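PDB 2B1X: naphthalene dioxygenase small subunit from Rhodococcus sp., which pairs with the large subunit in naphthalene 1,2-dioxygenase, a Rieske non-heme iron oxygenase, where its role is probably mainly structural. Local coordinates for residues Trp18-Ala23 with His97-Val102; Val45-Val50 with Val155-Gln160; Arg32-Leu37 with Phe149-Arg154. All blocks are in the same frame, centred on the assembly; numbering follows the deposited sequence.

Interaction 1 (Trp18-Ala23 with His97-Val102); sequences WLYMEA and HFVTNV
Ala23 sets its CB against CB of His97 at 3.7 Å, the closest approach between the two segments. The arrangement is consistent with the NTF2-like fold of this family, in which a long helix packs against a curved sheet; here helix 18-23 lies along strand 97-100 in the opposite sense, at 169°, with 9.1 Å between their axes. Val99 works with both of its branches. With CG1 anti to the backbone N (chi1 177°), CG2 turns to Ala23 CB at 4.1 Å while CG1 faces Leu19 CD1 more loosely. Leu19 and Val102 then meet tip to tip, CD1 of Leu19 coming within 3.9 Å of Val102 CG1 and almost as near Val102 CG2. Tyr20 brings CE2 of its ring to 3.8 Å from Val99 O, and a water joins its OH to the same carbonyl.

Further out, Leu19 also packs on Val115 and Arg138 of the sheet, and Tyr20 touches Val102 of a second subunit. The His97 ring is fixed at both nitrogens, by Asp27 OD1 at ND1 and Ile171 O at NE2. The water itself lies 2.7 Å from Tyr20 OH and donates to Val99 O over a short 2.5 Å.

Interaction 2 (Val45-Val50 with Val155-Gln160); sequences VVPIRV and VVLLDQ
Val45 and Val155 form a parallel bridge between strands 42-49 and 148-158, neighbours in the mixed sheet of what is consistent with an NTF2-like fold. Between these segments the backbone bond is Val156 N to Val45 O, 2.9 Å long with an angle of 161° at the hydrogen; Val45 N also pairs with Arg154 just before. Pro47 has no N-H to give Val156 O, as the next parallel bond would need, and its CD sits 3.2 Å from Val156 O instead. A water enters as the strands part, donating to Pro47 O and Val156 O and accepting from Leu158 N.

The apolar contacts lie on both faces of the sheet. Val46 and Val156 stand side by side, with CG1 of Val46 meeting Leu158 CD1 at 4.1 Å. On the other face the Pro47 ring crosses Leu157 at about a right angle, its CG 3.8 Å from Leu157 CD1, and its CG also touches Val155.

Arg49 supplies the charge. A bend at chi3 (77°) turns the guanidinium so that its NH1 edge meets the end of strand 155-158, where NH1 makes a weak 3.3 Å hydrogen bond to Leu158 O. Asp159 OD1 lies at the same group's edge, 4.0 Å from Arg49 NH1 in a long salt bridge, with the two planes 75° apart; a water accepts from NH1 and donates to OD1, bridging the two.

The parallel pairing thus gives way to solvent where proline interrupts it. Arg49 joins the strand ends only weakly, while the stronger partners of Arg49 and Asp159 are Asp59 and Arg96 of the third subunit.

Interaction 3 (Arg32-Leu37 with Phe149-Arg154); sequences REWLAL and FLMAKR
Leu37, the residue most buried by this contact, joins the strand through its carbonyl: Met151 N donates to Leu37 O at 2.8 Å, with a nearly straight angle of 169° at the hydrogen. The junction lies between helix and sheet in what is consistent with an NTF2-like fold, where the chain leaves the short helix 31-35 and runs on beside strand 148-158. Leu37 N is bonded to Trp34 O, which holds the turn from which the carbonyl projects. Met151 also has a backbone bond with Thr39, which carries the pairing onward.

Leu150 closes over the same carbonyl. Its CA lies 3.3 Å from Leu37 O in a CH-O contact, and its CD1 sits 3.7 Å from Ala36 O. With an alanine at this position the cover given by CG and CD1 goes, which is likely to leave the carbonyls of Ala36 and Leu37 less shielded.

Trp34 and Met151 make the side-chain half of the contact. The indole swings out with CG anti to its own N (chi1 179°), and a bend at chi3 of Met151 (76°) turns its CE to meet Trp34 CZ2 at 3.8 Å, the two side chains crossing at a slant. Glu22 OE2 takes the hydrogen bond of Trp34 NE1, which limits how the ring can turn, and the same oxygen forms a salt bridge with Arg154 NH1. Leu37 packs on Trp18 of helix 10-27, so that helix backs the junction. Further along the strand, Ala152 and Lys153 form a classic beta bulge opposite Val141. Met151 has its SD over the centre of the Arg154 guanidinium, 3.5 Å above the plane of that group.

Overall arrangement
All three contacts build on one mixed sheet: interaction 1 lays helix 10-27 along strand 94-106, outermost in the chain's own sheet, while interactions 2 and 3 share strand 148-158. Their segments alternate along the chain, so the N-terminal part supplies one side of each contact and later strands the other. Centres of interactions 1 and 3 are 13 Å apart, and the two touch through Glu22 as well as through Trp18, which reaches Phe149 and Leu37. Interactions 2 and 3 lie 20 Å apart, on opposite sides of the chain's centre, yet meet at Val45 N and Arg154 O. Interactions 1 and 2, 18 Å apart, lie where copies of this subunit meet, whereas no other chain touches interaction 3.

Interaction 1 (Trp18-Ala23 with His97-Val102)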
loop_
_atom_site.group_PDB
_atom_site.type_symbol
_atom_site.label_atom_id
_atom_site.label_comp_id
_atom_site.label_asym_id
_atom_site.label_seq_id
_atom_site.Cartn_x
_atom_site.Cartn_y
_atom_site.Cartn_z
ATOM N N TRP B 18 34.303 4.693 3.409
ATOM C CA TRP B 18 34.280 3.288 3.805
ATOM C C TRP B 18 32.816 2.803 3.896
ATOM O O TRP B 18 32.470 1.727 3.402
ATOM C CB TRP B 18 35.033 3.106 5.124
ATOM C CG TRP B 18 35.254 1.673 5.527
ATOM C CD1 TRP B 18 36.401 0.927 5.341
ATOM C CD2 TRP B 18 34.323 0.819 6.201
ATOM N NE1 TRP B 18 36.223 -0.335 5.858
ATOM C CE2 TRP B 18 34.959 -0.428 6.389
ATOM C CE3 TRP B 18 33.008 0.981 6.671
ATOM C CZ2 TRP B 18 34.325 -1.508 7.030
ATOM C CZ3 TRP B 18 32.372 -0.091 7.292
ATOM C CH2 TRP B 18 33.037 -1.322 7.468
ATOM N N LEU B 19 31.949 3.613 4.485
ATOM C CA LEU B 19 30.544 3.227 4.614
ATOM C C LEU B 19 29.871 3.067 3.260
ATOM O O LEU B 19 29.043 2.163 3.058
ATOM C CB LEU B 19 29.772 4.260 5.448
ATOM C CG LEU B 19 29.999 4.302 6.950
ATOM C CD1 LEU B 19 29.217 5.426 7.551
ATOM C CD2 LEU B 19 29.564 2.972 7.565
ATOM N N TYR B 20 30.217 3.943 2.321
ATOM C CA TYR B 20 29.574 3.881 1.011
ATOM C C TYR B 20 30.107 2.683 0.232
ATOM O O TYR B 20 29.368 2.065 -0.515
ATOM C CB TYR B 20 29.764 5.181 0.223
ATOM C CG TYR B 20 29.148 6.414 0.833
ATOM C CD1 TYR B 20 29.548 7.672 0.405
ATOM C CD2 TYR B 20 28.102 6.343 1.782
ATOM C CE1 TYR B 20 28.993 8.825 0.909
ATOM C CE2 TYR B 20 27.508 7.528 2.304
ATOM C CZ TYR B 20 27.970 8.758 1.857
ATOM O OH TYR B 20 27.451 9.965 2.321
ATOM N N MET B 21 31.382 2.361 0.413
ATOM C CA MET B 21 31.982 1.161 -0.192
ATOM C C MET B 21 31.353 -0.123 0.378
ATOM O O MET B 21 31.138 -1.102 -0.335
ATOM C CB MET B 21 33.494 1.179 0.044
ATOM C CG MET B 21 34.272 -0.115 -0.343
ATOM S SD MET B 21 34.182 -1.420 0.942
ATOM C CE MET B 21 35.194 -0.720 2.302
ATOM N N GLU B 22 31.060 -0.102 1.672
ATOM C CA GLU B 22 30.481 -1.249 2.335
ATOM C C GLU B 22 29.087 -1.505 1.784
ATOM O O GLU B 22 28.765 -2.632 1.426
ATOM C CB GLU B 22 30.392 -1.013 3.846
ATOM C CG GLU B 22 30.029 -2.275 4.623
ATOM C CD GLU B 22 29.106 -2.031 5.815
ATOM O OE1 GLU B 22 28.959 -0.866 6.255
ATOM O OE2 GLU B 22 28.547 -3.017 6.352
ATOM N N ALA B 23 28.275 -0.447 1.741
ATOM C CA ALA B 23 26.925 -0.500 1.170
ATOM C C ALA B 23 26.920 -0.972 -0.298
ATOM O O ALA B 23 26.076 -1.770 -0.708
ATOM C CB ALA B 23 26.246 0.874 1.288
ATOM N N HIS B 97 20.980 0.211 -0.063
ATOM C CA HIS B 97 21.298 0.752 1.230
ATOM C C HIS B 97 21.498 2.267 1.060
ATOM O O HIS B 97 22.551 2.699 0.588
ATOM C CB HIS B 97 22.615 0.136 1.767
ATOM C CG HIS B 97 22.501 -1.296 2.227
ATOM N ND1 HIS B 97 22.182 -2.334 1.368
ATOM C CD2 HIS B 97 22.614 -1.852 3.458
ATOM C CE1 HIS B 97 22.141 -3.476 2.044
ATOM N NE2 HIS B 97 22.381 -3.209 3.318
ATOM N N PHE B 98 20.501 3.066 1.435
ATOM C CA PHE B 98 20.694 4.508 1.512
ATOM C C PHE B 98 21.238 4.826 2.907
ATOM O O PHE B 98 20.575 4.542 3.918
ATOM C CB PHE B 98 19.371 5.250 1.289
ATOM C CG PHE B 98 18.773 5.020 -0.065
ATOM C CD1 PHE B 98 17.878 3.951 -0.276
ATOM C CD2 PHE B 98 19.136 5.820 -1.140
ATOM C CE1 PHE B 98 17.290 3.713 -1.519
ATOM C CE2 PHE B 98 18.555 5.586 -2.423
ATOM C CZ PHE B 98 17.644 4.532 -2.612
ATOM N N VAL B 99 22.425 5.438 2.944
ATOM C CA VAL B 99 23.166 5.688 4.180
ATOM C C VAL B 99 23.291 7.221 4.253
ATOM O O VAL B 99 23.885 7.854 3.354
ATOM C CB VAL B 99 24.563 5.015 4.134
ATOM C CG1 VAL B 99 25.346 5.316 5.356
ATOM C CG2 VAL B 99 24.453 3.434 3.928
ATOM N N THR B 100 22.711 7.816 5.296
ATOM C CA THR B 100 22.675 9.265 5.415
ATOM C C THR B 100 22.906 9.663 6.835
ATOM O O THR B 100 22.937 8.799 7.735
ATOM C CB THR B 100 21.260 9.811 5.041
ATOM O OG1 THR B 100 20.362 9.527 6.126
ATOM C CG2 THR B 100 20.691 9.114 3.838
ATOM N N ASN B 101 22.993 10.980 7.066
ATOM C CA ASN B 101 23.155 11.502 8.426
ATOM C C ASN B 101 24.374 10.832 9.121
ATOM O O ASN B 101 24.257 10.359 10.248
ATOM C CB ASN B 101 21.902 11.220 9.279
ATOM C CG ASN B 101 20.662 11.996 8.842
ATOM O OD1 ASN B 101 20.084 12.773 9.639
ATOM N ND2 ASN B 101 20.220 11.772 7.621
ATOM N N VAL B 102 25.522 10.765 8.457
ATOM C CA VAL B 102 26.701 10.086 9.037
ATOM C C VAL B 102 27.324 10.915 10.157
ATOM O O VAL B 102 27.709 12.075 9.952
ATOM C CB VAL B 102 27.733 9.726 7.967
ATOM C CG1 VAL B 102 29.069 9.139 8.608
ATOM C CG2 VAL B 102 27.145 8.748 6.943
HETATM O O HOH W 1 24.814 9.758 1.943
#

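Interaction 2 (Val45-Val50 with Val155-Gln160)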
loop_
_atom_site.group_PDB
_atom_site.type_symbol
_atom_site.label_atom_id
_atom_site.label_comp_id
_atom_site.label_asym_id
_atom_site.label_seq_id
_atom_site.Cartn_x
_atom_site.Cartn_y
_atom_site.Cartn_z
ATOM N N VAL B 45 24.346 -7.012 15.840
ATOM C CA VAL B 45 22.999 -7.265 16.412
ATOM C C VAL B 45 21.856 -6.360 15.954
ATOM O O VAL B 45 22.039 -5.162 15.737
ATOM C CB VAL B 45 22.982 -7.496 17.986
ATOM C CG1 VAL B 45 24.401 -7.733 18.571
ATOM C CG2 VAL B 45 22.200 -6.443 18.741
ATOM N N VAL B 46 20.689 -6.976 15.798
ATOM C CA VAL B 46 19.436 -6.291 15.459
ATOM C C VAL B 46 18.441 -6.574 16.585
ATOM O O VAL B 46 17.884 -7.666 16.663
ATOM C CB VAL B 46 18.890 -6.810 14.111
ATOM C CG1 VAL B 46 17.615 -6.059 13.685
ATOM C CG2 VAL B 46 20.004 -6.743 13.030
ATOM N N PRO B 47 18.250 -5.616 17.483
ATOM C CA PRO B 47 17.337 -5.785 18.616
ATOM C C PRO B 47 15.866 -5.777 18.251
ATOM O O PRO B 47 15.465 -5.253 17.206
ATOM C CB PRO B 47 17.633 -4.555 19.491
ATOM C CG PRO B 47 18.954 -4.112 19.047
ATOM C CD PRO B 47 18.991 -4.345 17.568
ATOM N N ILE B 48 15.065 -6.348 19.146
ATOM C CA ILE B 48 13.614 -6.281 19.061
ATOM C C ILE B 48 13.161 -5.070 19.851
ATOM O O ILE B 48 13.723 -4.785 20.911
ATOM C CB ILE B 48 12.962 -7.570 19.639
ATOM C CG1 ILE B 48 13.496 -8.805 18.889
ATOM C CG2 ILE B 48 11.420 -7.491 19.503
ATOM C CD1 ILE B 48 12.950 -10.084 19.463
ATOM N N ARG B 49 12.154 -4.365 19.320
ATOM C CA ARG B 49 11.510 -3.266 20.020
ATOM C C ARG B 49 10.022 -3.577 20.147
ATOM O O ARG B 49 9.456 -4.233 19.274
ATOM C CB ARG B 49 11.646 -1.971 19.201
ATOM C CG ARG B 49 13.067 -1.469 19.107
ATOM C CD ARG B 49 13.240 -0.234 18.276
ATOM N NE ARG B 49 12.791 0.891 19.058
ATOM C CZ ARG B 49 12.750 2.154 18.660
ATOM N NH1 ARG B 49 13.176 2.493 17.456
ATOM N NH2 ARG B 49 12.270 3.071 19.496
ATOM N N VAL B 50 9.415 -3.082 21.230
ATOM C CA VAL B 50 7.982 -3.152 21.456
ATOM C C VAL B 50 7.442 -1.749 21.766
ATOM O O VAL B 50 8.130 -0.954 22.383
ATOM C CB VAL B 50 7.609 -4.160 22.580
ATOM C CG1 VAL B 50 8.027 -5.633 22.174
ATOM C CG2 VAL B 50 8.272 -3.793 23.923
ATOM N N VAL B 155 25.174 -2.257 15.728
ATOM C CA VAL B 155 23.812 -2.451 16.208
ATOM C C VAL B 155 22.857 -1.756 15.229
ATOM O O VAL B 155 22.963 -0.531 15.003
ATOM C CB VAL B 155 23.646 -1.818 17.622
ATOM C CG1 VAL B 155 22.183 -1.891 18.105
ATOM C CG2 VAL B 155 24.603 -2.423 18.647
ATOM N N VAL B 156 21.921 -2.512 14.651
ATOM C CA VAL B 156 20.908 -1.923 13.761
ATOM C C VAL B 156 19.618 -1.841 14.532
ATOM O O VAL B 156 18.989 -2.852 14.778
ATOM C CB VAL B 156 20.681 -2.734 12.460
ATOM C CG1 VAL B 156 19.730 -1.989 11.494
ATOM C CG2 VAL B 156 22.019 -3.005 11.728
ATOM N N LEU B 157 19.256 -0.624 14.942
ATOM C CA LEU B 157 17.969 -0.367 15.585
ATOM C C LEU B 157 16.898 0.115 14.589
ATOM O O LEU B 157 16.912 1.271 14.137
ATOM C CB LEU B 157 18.138 0.696 16.663
ATOM C CG LEU B 157 17.230 0.600 17.891
ATOM C CD1 LEU B 157 17.118 -0.815 18.469
ATOM C CD2 LEU B 157 17.672 1.635 19.003
ATOM N N LEU B 158 15.947 -0.751 14.271
ATOM C CA LEU B 158 14.933 -0.395 13.279
ATOM C C LEU B 158 13.825 0.430 13.911
ATOM O O LEU B 158 13.468 0.210 15.072
ATOM C CB LEU B 158 14.358 -1.650 12.607
ATOM C CG LEU B 158 15.407 -2.565 11.937
ATOM C CD1 LEU B 158 14.792 -3.950 11.623
ATOM C CD2 LEU B 158 15.923 -1.915 10.640
ATOM N N ASP B 159 13.273 1.365 13.135
ATOM C CA ASP B 159 12.068 2.132 13.507
ATOM C C ASP B 159 10.757 1.392 13.363
ATOM O O ASP B 159 9.757 1.948 12.870
ATOM C CB ASP B 159 12.044 3.420 12.702
ATOM C CG ASP B 159 13.373 4.133 12.790
ATOM O OD1 ASP B 159 13.854 4.267 13.948
ATOM O OD2 ASP B 159 14.042 4.483 11.791
ATOM N N GLN B 160 10.759 0.152 13.816
ATOM C CA GLN B 160 9.636 -0.754 13.664
ATOM C C GLN B 160 9.587 -1.642 14.894
ATOM O O GLN B 160 10.627 -1.904 15.545
ATOM C CB GLN B 160 9.857 -1.631 12.424
ATOM C CG GLN B 160 9.838 -0.874 11.099
ATOM C CD GLN B 160 10.204 -1.738 9.898
ATOM O OE1 GLN B 160 10.235 -2.973 9.982
ATOM N NE2 GLN B 160 10.452 -1.083 8.760
HETATM O O HOH W 2 16.305 -3.309 15.599
HETATM O O HOH W 3 12.726 5.154 16.321
#

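Interaction 3 (Arg32-Leu37 with Phe149-Arg154)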
loop_
_atom_site.group_PDB
_atom_site.type_symbol
_atom_site.label_atom_id
_atom_site.label_comp_id
_atom_site.label_asym_id
_atom_site.label_seq_id
_atom_site.Cartn_x
_atom_site.Cartn_y
_atom_site.Cartn_z
ATOM N N ARG B 32 31.285 -12.214 0.123
ATOM C CA ARG B 32 32.608 -12.713 0.482
ATOM C C ARG B 32 33.553 -11.529 0.703
ATOM O O ARG B 32 34.281 -11.479 1.697
ATOM C CB ARG B 32 33.115 -13.663 -0.613
ATOM C CG ARG B 32 34.524 -14.248 -0.397
ATOM C CD ARG B 32 34.749 -14.868 0.964
ATOM N NE ARG B 32 33.871 -16.001 1.247
ATOM C CZ ARG B 32 33.890 -16.694 2.389
ATOM N NH1 ARG B 32 34.761 -16.379 3.351
ATOM N NH2 ARG B 32 33.053 -17.708 2.569
ATOM N N GLU B 33 33.498 -10.558 -0.204
ATOM C CA GLU B 33 34.247 -9.310 -0.044
ATOM C C GLU B 33 33.840 -8.536 1.196
ATOM O O GLU B 33 34.689 -7.996 1.873
ATOM C CB GLU B 33 34.093 -8.410 -1.269
ATOM C CG GLU B 33 34.761 -8.990 -2.503
ATOM C CD GLU B 33 34.862 -7.993 -3.645
ATOM O OE1 GLU B 33 35.276 -6.828 -3.406
ATOM O OE2 GLU B 33 34.530 -8.383 -4.790
ATOM N N TRP B 34 32.539 -8.471 1.470
ATOM C CA TRP B 34 32.049 -7.785 2.657
ATOM C C TRP B 34 32.592 -8.464 3.921
ATOM O O TRP B 34 32.991 -7.790 4.882
ATOM C CB TRP B 34 30.520 -7.758 2.678
ATOM C CG TRP B 34 29.971 -7.080 3.900
ATOM C CD1 TRP B 34 29.730 -5.733 4.071
ATOM C CD2 TRP B 34 29.630 -7.701 5.127
ATOM N NE1 TRP B 34 29.239 -5.500 5.333
ATOM C CE2 TRP B 34 29.172 -6.689 6.006
ATOM C CE3 TRP B 34 29.645 -9.024 5.581
ATOM C CZ2 TRP B 34 28.727 -6.962 7.316
ATOM C CZ3 TRP B 34 29.222 -9.291 6.902
ATOM C CH2 TRP B 34 28.770 -8.264 7.741
ATOM N N LEU B 35 32.608 -9.796 3.916
ATOM C CA LEU B 35 33.061 -10.542 5.077
ATOM C C LEU B 35 34.500 -10.167 5.487
ATOM O O LEU B 35 34.831 -10.202 6.663
ATOM C CB LEU B 35 32.907 -12.052 4.845
ATOM C CG LEU B 35 32.960 -12.939 6.098
ATOM C CD1 LEU B 35 31.849 -12.565 7.102
ATOM C CD2 LEU B 35 32.908 -14.413 5.727
ATOM N N ALA B 36 35.325 -9.777 4.511
ATOM C CA ALA B 36 36.690 -9.338 4.755
ATOM C C ALA B 36 36.760 -7.980 5.497
ATOM O O ALA B 36 37.819 -7.613 6.005
ATOM C CB ALA B 36 37.481 -9.281 3.437
ATOM N N LEU B 37 35.642 -7.248 5.568
ATOM C CA LEU B 37 35.633 -5.964 6.272
ATOM C C LEU B 37 35.375 -6.113 7.759
ATOM O O LEU B 37 35.363 -5.124 8.503
ATOM C CB LEU B 37 34.589 -5.014 5.671
ATOM C CG LEU B 37 34.673 -4.760 4.173
ATOM C CD1 LEU B 37 33.471 -3.909 3.721
ATOM C CD2 LEU B 37 36.003 -4.120 3.806
ATOM N N PHE B 149 39.766 0.406 7.411
ATOM C CA PHE B 149 39.029 0.132 8.638
ATOM C C PHE B 149 38.401 -1.245 8.591
ATOM O O PHE B 149 38.128 -1.790 7.521
ATOM C CB PHE B 149 37.921 1.156 8.858
ATOM C CG PHE B 149 38.411 2.556 9.057
ATOM C CD1 PHE B 149 38.472 3.441 7.991
ATOM C CD2 PHE B 149 38.802 2.997 10.320
ATOM C CE1 PHE B 149 38.925 4.740 8.180
ATOM C CE2 PHE B 149 39.242 4.285 10.509
ATOM C CZ PHE B 149 39.312 5.156 9.436
ATOM N N LEU B 150 38.174 -1.793 9.774
ATOM C CA LEU B 150 37.391 -3.005 9.934
ATOM C C LEU B 150 36.278 -2.723 10.913
ATOM O O LEU B 150 36.437 -1.916 11.842
ATOM C CB LEU B 150 38.245 -4.135 10.496
ATOM C CG LEU B 150 38.862 -5.222 9.612
ATOM C CD1 LEU B 150 39.066 -4.814 8.161
ATOM C CD2 LEU B 150 40.170 -5.691 10.236
ATOM N N MET B 151 35.164 -3.420 10.715
ATOM C CA MET B 151 34.021 -3.280 11.591
ATOM C C MET B 151 34.087 -4.293 12.719
ATOM O O MET B 151 34.016 -5.498 12.491
ATOM C CB MET B 151 32.720 -3.459 10.813
ATOM C CG MET B 151 31.457 -3.133 11.628
ATOM S SD MET B 151 30.050 -2.986 10.558
ATOM C CE MET B 151 29.747 -4.785 10.217
ATOM N N ALA B 152 34.156 -3.773 13.933
ATOM C CA ALA B 152 34.179 -4.581 15.136
ATOM C C ALA B 152 32.792 -4.792 15.698
ATOM O O ALA B 152 32.543 -5.803 16.344
ATOM C CB ALA B 152 35.076 -3.935 16.196
ATOM N N LYS B 153 31.893 -3.834 15.456
ATOM C CA LYS B 153 30.555 -3.876 16.053
ATOM C C LYS B 153 29.551 -3.122 15.206
ATOM O O LYS B 153 29.879 -2.107 14.609
ATOM C CB LYS B 153 30.580 -3.298 17.478
ATOM C CG LYS B 153 29.297 -3.520 18.299
ATOM C CD LYS B 153 29.391 -2.828 19.664
ATOM C CE LYS B 153 28.038 -2.732 20.346
ATOM N NZ LYS B 153 27.616 -4.029 20.957
ATOM N N ARG B 154 28.324 -3.628 15.161
ATOM C CA ARG B 154 27.213 -2.883 14.605
ATOM C C ARG B 154 25.939 -3.274 15.335
ATOM O O ARG B 154 25.660 -4.479 15.528
ATOM C CB ARG B 154 27.063 -3.137 13.106
ATOM C CG ARG B 154 25.761 -2.547 12.540
ATOM C CD ARG B 154 25.687 -2.507 11.018
ATOM N NE ARG B 154 26.591 -1.485 10.482
ATOM C CZ ARG B 154 27.103 -1.517 9.263
ATOM N NH1 ARG B 154 26.842 -2.548 8.474
ATOM N NH2 ARG B 154 27.902 -0.543 8.852
#